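Alr3699 protein (Nostoc sp., PDB 4XSO) is of unknown function but belongs to the GT-B glycosyltransferases, with two Rossmann-like domains. Local coordinates at residues Gly44-Lys47 with Thr48-Glu51; His255-Ile258 with Thr259-Gly262; Arg273-Ile276 with Pro277-Ala281. All coordinates share one frame; numbering follows the deposited sequence.

How the contacts relate
The three contacts follow one another along the chain, contacts 1 and 2 each on one helix, contact 3 joining a loop to the helix it leads into. Contact 1 lies on helix 45-52, beside the seven-stranded parallel sheet of the N-terminal half. Contacts 2 and 3 belong to the other half and flank strand 267-271, an outermost strand of the six-stranded parallel sheet: contact 2 ends helix 248-260 before it, and contact 3 starts helix 276-282 after it. Centres of contacts 1 and 3 are about 22 Å apart, those of 2 and 3 about 26 Å and those of 1 and 2 about 38 Å; none touch. The set thus samples both Rossmann-like halves of a GT-B protein.

Contact 1 of 3, residues Gly44-Lys47 with Thr48-Glu51; sequences GAFK and TLLE
Phe46 and Leu50, and beside them Lys47 and Glu51, meet one turn apart in the first turns of helix 45-52, which links strands 36-40 and 57-59. Gly44 occupies the N-cap position. The apolar pair is a CH-pi contact: Leu50 CD1 sits 3.9 Å from the centroid of the Phe46 ring, almost straight above it at 11° off the ring normal. Leu50 CG lies over the same ring, 3.9 Å from Phe46 CE1. With CG anti to the backbone nitrogen (chi1 -176°), the phenyl swings out from the helix and lets its face receive the leucine, while Leu49 CD1 comes up at the ring edge, 4.5 Å from Phe46 CD1. Ile26 of helix 20-29 and Leu40 of strand 36-40 also pack on Phe46, so this side of the helix is buried against its neighbours.

The second pair is polar. Lys47 runs out extended as far as CE and bends at its last torsion, bringing NZ within 3.2 Å of Glu51 OE2 in a salt bridge; the ammonium comes to the syn side of that oxygen but 24° out of the carboxylate plane. The bridge spans one helical turn, and the Lys47 side chain also touches Val57 and Val59 of strand 57-59. The same residues are joined by backbone hydrogen bonds, with Leu50 N 3.0 Å from Phe46 O and Glu51 N 3.0 Å from Lys47 O. One side of the helix thus packs on sheet and neighbouring helix while the charged pair runs along the flank beside strand 57-59, in the crossover helix of a beta-alpha-beta unit of the N-terminal Rossmann-like domain.

Contact 2 of 3, residues His255-Ile258 with Thr259-Gly262; sequences HQQI and TRLG
Thr259, Arg260 and Leu261 donate their backbone N-H groups to the carbonyl oxygens of His255, Gln256 and Gln257 in the i to i+4 bonds of the last helical turn, and the chain then leaves helix 248-260 at Gly262. The bond of Leu261 N to Gln257 O is 2.8 Å. Gly262 has positive phi (67°) and sends its N-H back to Thr259 O at 2.9 Å, one of the two bonds back into the last turn that define the Schellman motif.

Among the side chains, Gln257 is central. Its CG stands anti to the backbone nitrogen (chi1 176°) and the chain continues outward in an extended conformation that lays the CG methylene against two partners in the next turn: Leu261 CD1 at 3.6 Å from Gln257 CG, and Arg260 NH2 at 3.8 Å from the same carbon. The amide and guanidinium planes are only 15° apart, yet it is the aliphatic part of Gln257 that Arg260 meets; the arginine reaches back to it through a bend at its third torsion.

This helix crosses between strands 235-240 and 267-271 in a beta-alpha-beta unit of the C-terminal Rossmann-like domain. The amide end of Gln257 is engaged beyond the turn, its NE2 hydrogen-bonded to Asp226 OD1 and to His222 O of the adjacent helix 221-228, which ties the two helices together. Leu261 leans on Ile225 of that helix, and Ile258 packs on Val267 and Phe269 of strand 267-271. On the exposed side, the Thr259 hydroxyl adds a weak bond to a carbonyl already used by its own backbone: OG1 lies 3.4 Å from His255 O, which accepts Thr259 N at 3.1 Å.

Contact 3 of 3, residues Arg273-Ile276 with Pro277-Ala281; sequences RADI and PQLMA
Helix 276-282 of the C-terminal Rossmann-like domain starts here, just after strand 267-271, with Arg273 and Asp275 of the preceding loop packed on Leu279 in its first turns. Asp275 is the N-cap residue and the centre of an inverse gamma turn, but its carboxylate makes no capping bond. Asp275 CG lies between its backbone N and carbonyl carbon (chi1 54°), from where the carboxylate faces Arg273, which grips it side-on. Arg273 NE lies 2.9 Å from Asp275 OD1 and Arg273 NH2 lies 2.8 Å from Asp275 OD2, each oxygen using its syn lone pair and each bond close to the guanidinium plane. This two-point salt bridge fixes the rotation of both flat groups.

Leu279 packs against the pair. Its CD2 rests over one face of the guanidinium, offset toward the rim, its CD1 comes 3.5 Å from Arg273 CB, and its CG is 3.7 Å from Asp275 OD2. Leu197 and Val240 pack on the same arginine and leucine. The Asp275 carbonyl accepts the first i to i+4 bond of the helix: Leu279 N is 3.0 Å from Asp275 O, at an N-H...O angle of 174°. One residue on, Ile276 CG2 presses tightly on Met280 CE, the methyl end of an extended side chain, at 3.5 Å.

Contact 1 of 3, residues Gly44-Lys47 with Thr48-Glu51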
ATOM      1  N   GLY A  44      17.742   0.779 -15.467  1.00 43.29           N
ATOM      2  CA  GLY A  44      17.761   0.834 -16.919  1.00 46.24           C
ATOM      3  C   GLY A  44      18.482   2.054 -17.452  1.00 42.37           C
ATOM      4  O   GLY A  44      19.141   2.776 -16.696  1.00 41.77           O
ATOM      5  N   ALA A  45      18.321   2.297 -18.754  1.00 40.80           N
ATOM      6  CA  ALA A  45      18.908   3.444 -19.434  1.00 44.60           C
ATOM      7  C   ALA A  45      18.401   4.800 -18.936  1.00 45.96           C
ATOM      8  O   ALA A  45      19.064   5.817 -19.143  1.00 41.25           O
ATOM      9  CB  ALA A  45      18.645   3.338 -20.919  1.00 49.93           C
ATOM     10  N   PHE A  46      17.237   4.828 -18.289  1.00 39.08           N
ATOM     11  CA  PHE A  46      16.658   6.096 -17.883  1.00 37.65           C
ATOM     12  C   PHE A  46      17.420   6.679 -16.687  1.00 34.14           C
ATOM     13  O   PHE A  46      17.538   7.884 -16.554  1.00 38.82           O
ATOM     14  CB  PHE A  46      15.176   5.929 -17.579  1.00 37.25           C
ATOM     15  CG  PHE A  46      14.483   7.212 -17.234  1.00 37.05           C
ATOM     16  CD1 PHE A  46      14.836   8.406 -17.835  1.00 38.55           C
ATOM     17  CD2 PHE A  46      13.483   7.238 -16.276  1.00 38.51           C
ATOM     18  CE1 PHE A  46      14.210   9.580 -17.489  1.00 35.10           C
ATOM     19  CE2 PHE A  46      12.861   8.425 -15.924  1.00 40.34           C
ATOM     20  CZ  PHE A  46      13.231   9.602 -16.535  1.00 36.37           C
ATOM     21  N   LYS A  47      17.877   5.787 -15.839  1.00 34.37           N
ATOM     22  CA  LYS A  47      18.661   6.084 -14.693  1.00 37.21           C
ATOM     23  C   LYS A  47      19.926   6.769 -15.136  1.00 40.20           C
ATOM     24  O   LYS A  47      20.316   7.838 -14.603  1.00 36.35           O
ATOM     25  CB  LYS A  47      19.029   4.783 -13.978  1.00 36.97           C
ATOM     26  CG  LYS A  47      19.857   5.084 -12.713  1.00 40.70           C
ATOM     27  CD  LYS A  47      20.024   3.876 -11.866  1.00 47.55           C
ATOM     28  CE  LYS A  47      20.591   4.194 -10.500  1.00 53.54           C
ATOM     29  NZ  LYS A  47      22.046   3.926 -10.447  1.00 58.27           N
ATOM     30  N   THR A  48      20.575   6.152 -16.130  1.00 40.45           N
ATOM     31  CA  THR A  48      21.828   6.727 -16.701  1.00 39.77           C
ATOM     32  C   THR A  48      21.598   8.139 -17.270  1.00 39.64           C
ATOM     33  O   THR A  48      22.382   9.097 -16.939  1.00 38.44           O
ATOM     34  CB  THR A  48      22.514   5.720 -17.710  1.00 42.13           C
ATOM     35  OG1 THR A  48      22.632   4.436 -17.081  1.00 37.93           O
ATOM     36  CG2 THR A  48      23.922   6.163 -18.074  1.00 50.04           C
ATOM     37  N   LEU A  49      20.514   8.308 -18.032  1.00 32.23           N
ATOM     38  CA  LEU A  49      20.180   9.642 -18.599  1.00 39.99           C
ATOM     39  C   LEU A  49      19.935  10.708 -17.503  1.00 40.10           C
ATOM     40  O   LEU A  49      20.337  11.871 -17.672  1.00 36.51           O
ATOM     41  CB  LEU A  49      18.955   9.655 -19.505  1.00 42.49           C
ATOM     42  CG  LEU A  49      18.890   8.845 -20.804  1.00 52.86           C
ATOM     43  CD1 LEU A  49      17.479   8.983 -21.414  1.00 50.62           C
ATOM     44  CD2 LEU A  49      19.965   9.320 -21.817  1.00 52.00           C
ATOM     45  N   LEU A  50      19.310  10.285 -16.378  1.00 39.29           N
ATOM     46  CA  LEU A  50      19.093  11.180 -15.251  1.00 34.30           C
ATOM     47  C   LEU A  50      20.438  11.577 -14.650  1.00 32.78           C
ATOM     48  O   LEU A  50      20.697  12.732 -14.437  1.00 34.53           O
ATOM     49  CB  LEU A  50      18.192  10.520 -14.194  1.00 34.13           C
ATOM     50  CG  LEU A  50      16.708  10.441 -14.606  1.00 32.36           C
ATOM     51  CD1 LEU A  50      15.989   9.415 -13.732  1.00 33.35           C
ATOM     52  CD2 LEU A  50      16.110  11.843 -14.456  1.00 36.84           C
ATOM     53  N   GLU A  51      21.310  10.626 -14.450  1.00 34.04           N
ATOM     54  CA  GLU A  51      22.643  10.920 -13.949  1.00 34.47           C
ATOM     55  C   GLU A  51      23.414  11.848 -14.901  1.00 35.37           C
ATOM     56  O   GLU A  51      23.981  12.886 -14.480  1.00 39.04           O
ATOM     57  CB  GLU A  51      23.401   9.603 -13.736  1.00 36.52           C
ATOM     58  CG  GLU A  51      22.918   8.794 -12.531  1.00 41.49           C
ATOM     59  CD  GLU A  51      23.422   7.359 -12.550  1.00 46.28           C
ATOM     60  OE1 GLU A  51      23.963   6.908 -13.590  1.00 53.10           O
ATOM     61  OE2 GLU A  51      23.209   6.654 -11.561  1.00 50.24           O
TER

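Contact 2 of 3, residues His255-Ile258 with Thr259-Gly262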
ATOM      1  N   HIS A 255      10.165  -4.387 -44.764  1.00 34.30           N
ATOM      2  CA  HIS A 255      11.116  -4.680 -45.848  1.00 36.77           C
ATOM      3  C   HIS A 255      10.459  -5.381 -47.036  1.00 39.01           C
ATOM      4  O   HIS A 255      10.745  -5.070 -48.212  1.00 35.20           O
ATOM      5  CB  HIS A 255      12.292  -5.502 -45.304  1.00 38.91           C
ATOM      6  CG  HIS A 255      13.308  -4.693 -44.524  1.00 35.58           C
ATOM      7  ND1 HIS A 255      14.008  -3.653 -45.081  1.00 39.83           N
ATOM      8  CD2 HIS A 255      13.862  -4.895 -43.308  1.00 36.47           C
ATOM      9  CE1 HIS A 255      14.893  -3.179 -44.220  1.00 37.01           C
ATOM     10  NE2 HIS A 255      14.826  -3.916 -43.131  1.00 39.70           N
ATOM     11  N   GLN A 256       9.516  -6.270 -46.735  1.00 41.32           N
ATOM     12  CA  GLN A 256       8.901  -7.091 -47.789  1.00 41.79           C
ATOM     13  C   GLN A 256       7.957  -6.233 -48.543  1.00 39.71           C
ATOM     14  O   GLN A 256       7.932  -6.236 -49.789  1.00 41.41           O
ATOM     15  CB  GLN A 256       8.120  -8.257 -47.184  1.00 43.46           C
ATOM     16  CG  GLN A 256       9.022  -9.225 -46.411  1.00 58.11           C
ATOM     17  CD  GLN A 256       8.402 -10.609 -46.242  1.00 65.10           C
ATOM     18  OE1 GLN A 256       7.754 -10.903 -45.224  1.00 73.86           O
ATOM     19  NE2 GLN A 256       8.579 -11.457 -47.261  1.00 59.20           N
ATOM     20  N   GLN A 257       7.194  -5.441 -47.773  1.00 39.13           N
ATOM     21  CA  GLN A 257       6.238  -4.496 -48.344  1.00 35.36           C
ATOM     22  C   GLN A 257       6.977  -3.588 -49.347  1.00 37.08           C
ATOM     23  O   GLN A 257       6.540  -3.395 -50.504  1.00 35.04           O
ATOM     24  CB  GLN A 257       5.555  -3.634 -47.223  1.00 38.81           C
ATOM     25  CG  GLN A 257       4.606  -2.552 -47.745  1.00 39.47           C
ATOM     26  CD  GLN A 257       4.085  -1.576 -46.692  1.00 39.75           C
ATOM     27  OE1 GLN A 257       4.576  -1.533 -45.587  1.00 39.19           O
ATOM     28  NE2 GLN A 257       3.101  -0.770 -47.061  1.00 38.88           N
ATOM     29  N   ILE A 258       8.050  -2.950 -48.874  1.00 34.01           N
ATOM     30  CA  ILE A 258       8.795  -2.057 -49.700  1.00 33.24           C
ATOM     31  C   ILE A 258       9.290  -2.725 -51.020  1.00 34.78           C
ATOM     32  O   ILE A 258       9.223  -2.156 -52.095  1.00 34.39           O
ATOM     33  CB  ILE A 258      10.027  -1.524 -48.913  1.00 34.94           C
ATOM     34  CG1 ILE A 258       9.605  -0.550 -47.809  1.00 34.15           C
ATOM     35  CG2 ILE A 258      11.052  -0.890 -49.867  1.00 34.03           C
ATOM     36  CD1 ILE A 258      10.665  -0.388 -46.765  1.00 33.88           C
ATOM     37  N   THR A 259       9.876  -3.898 -50.909  1.00 38.41           N
ATOM     38  CA  THR A 259      10.248  -4.676 -52.107  1.00 39.70           C
ATOM     39  C   THR A 259       9.009  -5.085 -52.933  1.00 37.78           C
ATOM     40  O   THR A 259       8.979  -4.907 -54.119  1.00 40.10           O
ATOM     41  CB  THR A 259      11.006  -5.932 -51.703  1.00 43.37           C
ATOM     42  OG1 THR A 259      12.281  -5.552 -51.156  1.00 44.12           O
ATOM     43  CG2 THR A 259      11.217  -6.831 -52.947  1.00 48.17           C
ATOM     44  N   ARG A 260       7.963  -5.586 -52.311  1.00 38.62           N
ATOM     45  CA  ARG A 260       6.731  -5.854 -53.085  1.00 41.90           C
ATOM     46  C   ARG A 260       6.162  -4.626 -53.885  1.00 49.52           C
ATOM     47  O   ARG A 260       5.648  -4.768 -55.020  1.00 45.89           O
ATOM     48  CB  ARG A 260       5.694  -6.432 -52.131  1.00 43.95           C
ATOM     49  CG  ARG A 260       4.307  -6.698 -52.731  1.00 52.45           C
ATOM     50  CD  ARG A 260       3.377  -7.445 -51.738  1.00 50.08           C
ATOM     51  NE  ARG A 260       3.097  -6.721 -50.484  1.00 55.72           N
ATOM     52  CZ  ARG A 260       2.347  -5.611 -50.363  1.00 63.65           C
ATOM     53  NH1 ARG A 260       1.777  -5.030 -51.412  1.00 71.02           N
ATOM     54  NH2 ARG A 260       2.166  -5.057 -49.170  1.00 66.81           N
ATOM     55  N   LEU A 261       6.241  -3.418 -53.308  1.00 44.17           N
ATOM     56  CA  LEU A 261       5.787  -2.204 -54.005  1.00 38.91           C
ATOM     57  C   LEU A 261       6.788  -1.687 -54.990  1.00 38.10           C
ATOM     58  O   LEU A 261       6.532  -0.726 -55.694  1.00 35.33           O
ATOM     59  CB  LEU A 261       5.375  -1.120 -53.012  1.00 41.22           C
ATOM     60  CG  LEU A 261       4.100  -1.634 -52.307  1.00 39.85           C
ATOM     61  CD1 LEU A 261       3.863  -1.025 -50.939  1.00 43.33           C
ATOM     62  CD2 LEU A 261       2.890  -1.426 -53.200  1.00 40.98           C
ATOM     63  N   GLY A 262       7.939  -2.338 -55.114  1.00 40.45           N
ATOM     64  CA  GLY A 262       8.993  -1.757 -55.967  1.00 42.53           C
ATOM     65  C   GLY A 262       9.619  -0.456 -55.479  1.00 39.09           C
ATOM     66  O   GLY A 262      10.161   0.325 -56.271  1.00 39.81           O
TER

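Contact 3 of 3, residues Arg273-Ile276 with Pro277-Ala281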
ATOM      1  N   ARG A 273      19.033   7.624 -34.750  1.00 38.85           N
ATOM      2  CA  ARG A 273      19.835   8.807 -34.886  1.00 36.92           C
ATOM      3  C   ARG A 273      19.606   9.726 -33.706  1.00 42.57           C
ATOM      4  O   ARG A 273      18.481   9.904 -33.236  1.00 36.46           O
ATOM      5  CB  ARG A 273      19.504   9.522 -36.182  1.00 37.15           C
ATOM      6  CG  ARG A 273      19.760   8.702 -37.434  1.00 37.17           C
ATOM      7  CD  ARG A 273      21.224   8.684 -37.747  1.00 42.22           C
ATOM      8  NE  ARG A 273      21.661  10.044 -38.150  1.00 39.07           N
ATOM      9  CZ  ARG A 273      22.165  10.366 -39.305  1.00 36.74           C
ATOM     10  NH1 ARG A 273      22.388   9.430 -40.207  1.00 39.40           N
ATOM     11  NH2 ARG A 273      22.525  11.631 -39.533  1.00 41.10           N
ATOM     12  N   ALA A 274      20.698  10.312 -33.248  1.00 42.35           N
ATOM     13  CA  ALA A 274      20.668  11.355 -32.188  1.00 49.69           C
ATOM     14  C   ALA A 274      20.372  12.758 -32.738  1.00 45.78           C
ATOM     15  O   ALA A 274      19.790  13.585 -32.021  1.00 52.69           O
ATOM     16  CB  ALA A 274      21.986  11.355 -31.425  1.00 50.11           C
ATOM     17  N   ASP A 275      20.669  13.003 -34.013  1.00 37.63           N
ATOM     18  CA  ASP A 275      20.497  14.342 -34.628  1.00 37.34           C
ATOM     19  C   ASP A 275      19.093  14.538 -35.335  1.00 33.69           C
ATOM     20  O   ASP A 275      18.971  14.827 -36.551  1.00 29.59           O
ATOM     21  CB  ASP A 275      21.604  14.602 -35.606  1.00 38.26           C
ATOM     22  CG  ASP A 275      21.715  13.468 -36.667  1.00 41.46           C
ATOM     23  OD1 ASP A 275      21.649  12.310 -36.264  1.00 46.97           O
ATOM     24  OD2 ASP A 275      21.813  13.738 -37.870  1.00 44.32           O
ATOM     25  N   ILE A 276      18.055  14.401 -34.538  1.00 33.09           N
ATOM     26  CA  ILE A 276      16.717  14.430 -35.038  1.00 35.38           C
ATOM     27  C   ILE A 276      16.318  15.765 -35.595  1.00 34.03           C
ATOM     28  O   ILE A 276      15.734  15.821 -36.648  1.00 30.25           O
ATOM     29  CB  ILE A 276      15.701  13.936 -33.998  1.00 34.69           C
ATOM     30  CG1 ILE A 276      16.002  12.483 -33.583  1.00 40.91           C
ATOM     31  CG2 ILE A 276      14.305  14.025 -34.614  1.00 37.26           C
ATOM     32  CD1 ILE A 276      15.815  11.414 -34.654  1.00 38.49           C
ATOM     33  N   PRO A 277      16.670  16.863 -34.907  1.00 33.59           N
ATOM     34  CA  PRO A 277      16.342  18.162 -35.457  1.00 36.47           C
ATOM     35  C   PRO A 277      16.978  18.436 -36.795  1.00 34.90           C
ATOM     36  O   PRO A 277      16.375  19.044 -37.687  1.00 32.04           O
ATOM     37  CB  PRO A 277      16.900  19.139 -34.375  1.00 37.82           C
ATOM     38  CG  PRO A 277      16.872  18.310 -33.099  1.00 32.70           C
ATOM     39  CD  PRO A 277      17.311  16.980 -33.565  1.00 35.00           C
ATOM     40  N   GLN A 278      18.222  18.027 -36.938  1.00 33.26           N
ATOM     41  CA  GLN A 278      18.927  18.223 -38.182  1.00 34.96           C
ATOM     42  C   GLN A 278      18.339  17.391 -39.344  1.00 30.34           C
ATOM     43  O   GLN A 278      18.173  17.877 -40.463  1.00 28.69           O
ATOM     44  CB  GLN A 278      20.408  17.837 -37.999  1.00 39.82           C
ATOM     45  CG  GLN A 278      21.216  18.770 -37.074  1.00 37.57           C
ATOM     46  CD  GLN A 278      20.750  18.726 -35.635  1.00 37.87           C
ATOM     47  OE1 GLN A 278      20.386  17.645 -35.084  1.00 41.18           O
ATOM     48  NE2 GLN A 278      20.793  19.890 -34.973  1.00 39.33           N
ATOM     49  N   LEU A 279      18.106  16.112 -39.065  1.00 34.73           N
ATOM     50  CA  LEU A 279      17.409  15.245 -40.013  1.00 31.63           C
ATOM     51  C   LEU A 279      16.096  15.818 -40.420  1.00 32.29           C
ATOM     52  O   LEU A 279      15.812  15.842 -41.585  1.00 34.76           O
ATOM     53  CB  LEU A 279      17.227  13.850 -39.420  1.00 30.41           C
ATOM     54  CG  LEU A 279      18.549  13.102 -39.422  1.00 31.82           C
ATOM     55  CD1 LEU A 279      18.433  11.900 -38.486  1.00 31.58           C
ATOM     56  CD2 LEU A 279      18.973  12.636 -40.818  1.00 36.30           C
ATOM     57  N   MET A 280      15.293  16.278 -39.446  1.00 32.35           N
ATOM     58  CA  MET A 280      13.984  16.929 -39.738  1.00 30.64           C
ATOM     59  C   MET A 280      14.153  18.121 -40.716  1.00 28.58           C
ATOM     60  O   MET A 280      13.454  18.299 -41.715  1.00 30.12           O
ATOM     61  CB  MET A 280      13.356  17.383 -38.431  1.00 29.58           C
ATOM     62  CG  MET A 280      12.799  16.276 -37.506  1.00 28.92           C
ATOM     63  SD  MET A 280      11.844  16.894 -36.105  1.00 21.02           S
ATOM     64  CE  MET A 280      11.228  15.267 -35.609  1.00 32.26           C
ATOM     65  N   ALA A 281      15.129  18.958 -40.407  1.00 28.08           N
ATOM     66  CA  ALA A 281      15.442  20.088 -41.233  1.00 30.02           C
ATOM     67  C   ALA A 281      15.762  19.664 -42.641  1.00 30.71           C
ATOM     68  O   ALA A 281      15.394  20.361 -43.590  1.00 36.02           O
ATOM     69  CB  ALA A 281      16.599  20.899 -40.654  1.00 30.47           C
TER